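Local atomic coordinates of spot 14 protein (Mus musculus, PDB entry 3ONT), a protein that regulates lipogenesis, especially in the lactating mammary gland, and may do so by binding MID1IP1 and keeping it from ACACA. Residues M19-E30 / F62-D73. Numbering follows the deposited sequence.
Sequences MDRYSAVVRNME and FTMLKSICVEVD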
# COMPACT_ATOMS: atom_id res chain seq x y z
N MSE A 19 4.22 -6.04 -6.43
CA MSE A 19 4.02 -4.91 -7.33
C MSE A 19 4.67 -5.09 -8.69
O MSE A 19 3.99 -4.93 -9.73
CB MSE A 19 4.46 -3.59 -6.71
CG MSE A 19 3.34 -2.93 -5.99
SE MSE A 19 3.88 -1.49 -4.81
CE MSE A 19 4.05 0.03 -6.05
N ASP A 20 5.95 -5.42 -8.76
CA ASP A 20 6.48 -5.53 -10.11
C ASP A 20 6.31 -6.88 -10.80
O ASP A 20 6.54 -6.97 -12.00
CB ASP A 20 7.83 -4.83 -10.33
CG ASP A 20 8.96 -5.46 -9.57
OD1 ASP A 20 9.22 -6.66 -9.78
OD2 ASP A 20 9.61 -4.72 -8.79
N ARG A 21 5.86 -7.90 -10.07
CA ARG A 21 5.35 -9.11 -10.71
C ARG A 21 4.06 -8.75 -11.46
O ARG A 21 3.85 -9.13 -12.62
CB ARG A 21 5.07 -10.20 -9.69
CG ARG A 21 5.43 -11.55 -10.21
CD ARG A 21 4.50 -12.66 -9.69
NE ARG A 21 4.39 -13.74 -10.69
CZ ARG A 21 3.39 -14.63 -10.76
NH1 ARG A 21 2.39 -14.58 -9.88
NH2 ARG A 21 3.39 -15.56 -11.72
N TYR A 22 3.21 -7.96 -10.80
CA TYR A 22 1.99 -7.48 -11.41
C TYR A 22 2.29 -6.65 -12.65
O TYR A 22 1.72 -6.89 -13.73
CB TYR A 22 1.18 -6.67 -10.42
CG TYR A 22 -0.07 -6.11 -11.04
CD1 TYR A 22 -1.19 -6.92 -11.25
CD2 TYR A 22 -0.15 -4.78 -11.41
CE1 TYR A 22 -2.34 -6.42 -11.83
CE2 TYR A 22 -1.30 -4.27 -11.97
CZ TYR A 22 -2.39 -5.10 -12.18
OH TYR A 22 -3.52 -4.59 -12.76
N SER A 23 3.21 -5.70 -12.49
CA SER A 23 3.60 -4.83 -13.58
C SER A 23 4.18 -5.62 -14.75
O SER A 23 3.97 -5.25 -15.91
CB SER A 23 4.62 -3.82 -13.08
OG SER A 23 5.00 -2.94 -14.13
N ALA A 24 4.90 -6.70 -14.45
CA ALA A 24 5.50 -7.50 -15.52
C ALA A 24 4.40 -8.28 -16.24
O ALA A 24 4.40 -8.34 -17.46
CB ALA A 24 6.57 -8.45 -14.98
N VAL A 25 3.46 -8.84 -15.49
CA VAL A 25 2.40 -9.61 -16.10
C VAL A 25 1.49 -8.72 -16.96
O VAL A 25 1.10 -9.09 -18.08
CB VAL A 25 1.62 -10.39 -15.04
CG1 VAL A 25 0.32 -10.94 -15.60
CG2 VAL A 25 2.49 -11.53 -14.53
N VAL A 26 1.19 -7.53 -16.46
CA VAL A 26 0.33 -6.64 -17.21
C VAL A 26 1.04 -6.13 -18.47
O VAL A 26 0.42 -6.05 -19.53
CB VAL A 26 -0.22 -5.47 -16.35
CG1 VAL A 26 -0.92 -4.43 -17.23
CG2 VAL A 26 -1.17 -6.01 -15.30
N ARG A 27 2.34 -5.82 -18.37
CA ARG A 27 3.08 -5.42 -19.57
C ARG A 27 3.14 -6.53 -20.61
O ARG A 27 2.97 -6.27 -21.81
CB ARG A 27 4.46 -4.88 -19.26
CG ARG A 27 4.41 -3.42 -18.83
CD ARG A 27 5.57 -3.09 -17.89
NE ARG A 27 5.53 -1.70 -17.43
CZ ARG A 27 5.92 -0.65 -18.15
NH1 ARG A 27 6.39 -0.82 -19.39
NH2 ARG A 27 5.83 0.57 -17.64
N ASN A 28 3.35 -7.76 -20.16
CA ASN A 28 3.26 -8.89 -21.05
C ASN A 28 1.87 -9.02 -21.67
O ASN A 28 1.76 -9.32 -22.87
CB ASN A 28 3.63 -10.19 -20.36
CG ASN A 28 3.68 -11.35 -21.34
OD1 ASN A 28 2.88 -12.27 -21.26
ND2 ASN A 28 4.60 -11.26 -22.32
N MSE A 29 0.83 -8.82 -20.85
CA MSE A 29 -0.55 -8.84 -21.33
C MSE A 29 -0.72 -7.84 -22.46
O MSE A 29 -1.35 -8.15 -23.48
CB MSE A 29 -1.52 -8.52 -20.20
CG MSE A 29 -2.97 -8.69 -20.56
SE MSE A 29 -4.20 -8.08 -19.18
CE MSE A 29 -3.78 -6.17 -19.25
N GLU A 30 -0.17 -6.64 -22.30
CA GLU A 30 -0.30 -5.64 -23.34
C GLU A 30 0.48 -5.97 -24.62
O GLU A 30 0.03 -5.59 -25.70
CB GLU A 30 0.05 -4.26 -22.83
CG GLU A 30 -0.83 -3.80 -21.70
CD GLU A 30 -0.25 -2.59 -20.99
OE1 GLU A 30 0.24 -1.67 -21.67
OE2 GLU A 30 -0.28 -2.54 -19.74
N PHE A 62 -9.79 -5.75 -18.75
CA PHE A 62 -8.49 -5.46 -19.33
C PHE A 62 -8.12 -3.98 -19.09
O PHE A 62 -7.06 -3.66 -18.57
CB PHE A 62 -8.61 -5.82 -20.81
CG PHE A 62 -7.47 -5.38 -21.66
CD1 PHE A 62 -6.30 -6.11 -21.70
CD2 PHE A 62 -7.62 -4.28 -22.51
CE1 PHE A 62 -5.25 -5.72 -22.56
CE2 PHE A 62 -6.58 -3.88 -23.36
CZ PHE A 62 -5.40 -4.59 -23.38
N THR A 63 -9.03 -3.07 -19.41
CA THR A 63 -8.79 -1.66 -19.18
C THR A 63 -8.46 -1.35 -17.72
O THR A 63 -7.53 -0.59 -17.43
CB THR A 63 -9.98 -0.86 -19.65
OG1 THR A 63 -10.03 -0.98 -21.06
CG2 THR A 63 -9.87 0.59 -19.31
N MSE A 64 -9.21 -1.95 -16.80
CA MSE A 64 -8.99 -1.71 -15.38
C MSE A 64 -7.59 -2.19 -14.98
O MSE A 64 -6.86 -1.48 -14.29
CB MSE A 64 -10.06 -2.41 -14.55
CG MSE A 64 -9.98 -2.07 -13.07
SE MSE A 64 -11.11 -3.18 -11.89
CE MSE A 64 -10.14 -4.87 -12.11
N LEU A 65 -7.25 -3.40 -15.41
CA LEU A 65 -5.94 -3.98 -15.15
C LEU A 65 -4.85 -3.00 -15.58
O LEU A 65 -3.93 -2.72 -14.80
CB LEU A 65 -5.80 -5.31 -15.87
CG LEU A 65 -6.64 -6.48 -15.36
CD1 LEU A 65 -6.44 -7.67 -16.26
CD2 LEU A 65 -6.27 -6.83 -13.94
N LYS A 66 -4.96 -2.46 -16.79
CA LYS A 66 -3.99 -1.50 -17.29
C LYS A 66 -3.97 -0.25 -16.44
O LYS A 66 -2.92 0.35 -16.19
CB LYS A 66 -4.28 -1.12 -18.73
CG LYS A 66 -3.76 -2.14 -19.73
CD LYS A 66 -4.60 -2.14 -21.00
CE LYS A 66 -4.35 -0.94 -21.92
NZ LYS A 66 -5.63 -0.64 -22.62
N SER A 67 -5.14 0.13 -15.97
CA SER A 67 -5.26 1.39 -15.27
C SER A 67 -4.60 1.33 -13.87
O SER A 67 -3.94 2.27 -13.43
CB SER A 67 -6.72 1.77 -15.20
OG SER A 67 -6.86 2.95 -14.48
N ILE A 68 -4.77 0.20 -13.20
CA ILE A 68 -4.12 -0.05 -11.94
C ILE A 68 -2.61 -0.17 -12.16
O ILE A 68 -1.82 0.38 -11.40
CB ILE A 68 -4.68 -1.32 -11.31
CG1 ILE A 68 -6.12 -1.06 -10.85
CG2 ILE A 68 -3.78 -1.81 -10.18
CD1 ILE A 68 -6.79 -2.25 -10.27
N CYS A 69 -2.21 -0.84 -13.22
CA CYS A 69 -0.80 -0.94 -13.54
C CYS A 69 -0.13 0.42 -13.74
O CYS A 69 1.03 0.60 -13.36
CB CYS A 69 -0.58 -1.80 -14.77
SG CYS A 69 1.14 -2.09 -15.09
N VAL A 70 -0.84 1.37 -14.32
CA VAL A 70 -0.28 2.73 -14.50
C VAL A 70 0.02 3.36 -13.13
O VAL A 70 0.99 4.10 -12.98
CB VAL A 70 -1.21 3.64 -15.36
CG1 VAL A 70 -0.83 5.11 -15.23
CG2 VAL A 70 -1.17 3.21 -16.83
N GLU A 71 -0.79 3.03 -12.13
CA GLU A 71 -0.58 3.57 -10.80
C GLU A 71 0.53 2.83 -10.04
O GLU A 71 1.31 3.45 -9.32
CB GLU A 71 -1.89 3.64 -10.03
CG GLU A 71 -2.61 4.94 -10.36
CD GLU A 71 -4.07 5.01 -9.90
OE1 GLU A 71 -4.69 3.95 -9.58
OE2 GLU A 71 -4.60 6.15 -9.88
N VAL A 72 0.62 1.52 -10.23
CA VAL A 72 1.69 0.73 -9.70
C VAL A 72 3.03 1.20 -10.26
O VAL A 72 4.02 1.21 -9.56
CB VAL A 72 1.47 -0.76 -10.01
CG1 VAL A 72 2.72 -1.57 -9.70
CG2 VAL A 72 0.26 -1.30 -9.25
N ASP A 73 3.05 1.61 -11.53
CA ASP A 73 4.30 2.00 -12.21
C ASP A 73 4.78 3.40 -11.85
O ASP A 73 5.96 3.72 -12.05
CB ASP A 73 4.16 1.88 -13.73
CG ASP A 73 4.20 0.44 -14.21
OD1 ASP A 73 4.66 -0.44 -13.46
OD2 ASP A 73 3.77 0.18 -15.36
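Asp73 with Ser23 and Arg27, and Tyr22 with Leu65, make the polar links between two helices of the Spot 14 helical bundle running obliquely antiparallel, whose segments 19-30 and 62-73 cross at -134° with axes 9.7 Å apart. The two Asp73 oxygens divide the work. OD1 accepts from Ser23 OG through its syn lone pair at 2.6 Å, whereas OD2 takes both Arg27 NE and Arg27 NH2 in a salt bridge, the latter at 3.1 Å. In this side-on grip both N-H bonds are clearly bent and reach OD2 from one face of the carboxylate. A leucine in place of Asp73 would probably leave Ser23 OG without this acceptor and the Arg27 guanidinium without its counter-charge here, free to swing. Tyr22 is a knob among Leu65, Ile68, Cys69 and Val72. With CG anti to the backbone N (chi1 178°), its ring reaches across, and CE2 lies 3.7 Å from Cys69 CA. The second subunit packs on Tyr22 through its Thr134. Between these polar links Val26 CG1 meets Cys69 CB at 3.6 Å, and Met29 extends the apolar contact to Leu65 and Phe62. Leu65 O, already bonded to Cys69 N within its helix, also accepts the Tyr22 hydroxyl, OH to O 2.8 Å, the donor tilted from the carbonyl plane.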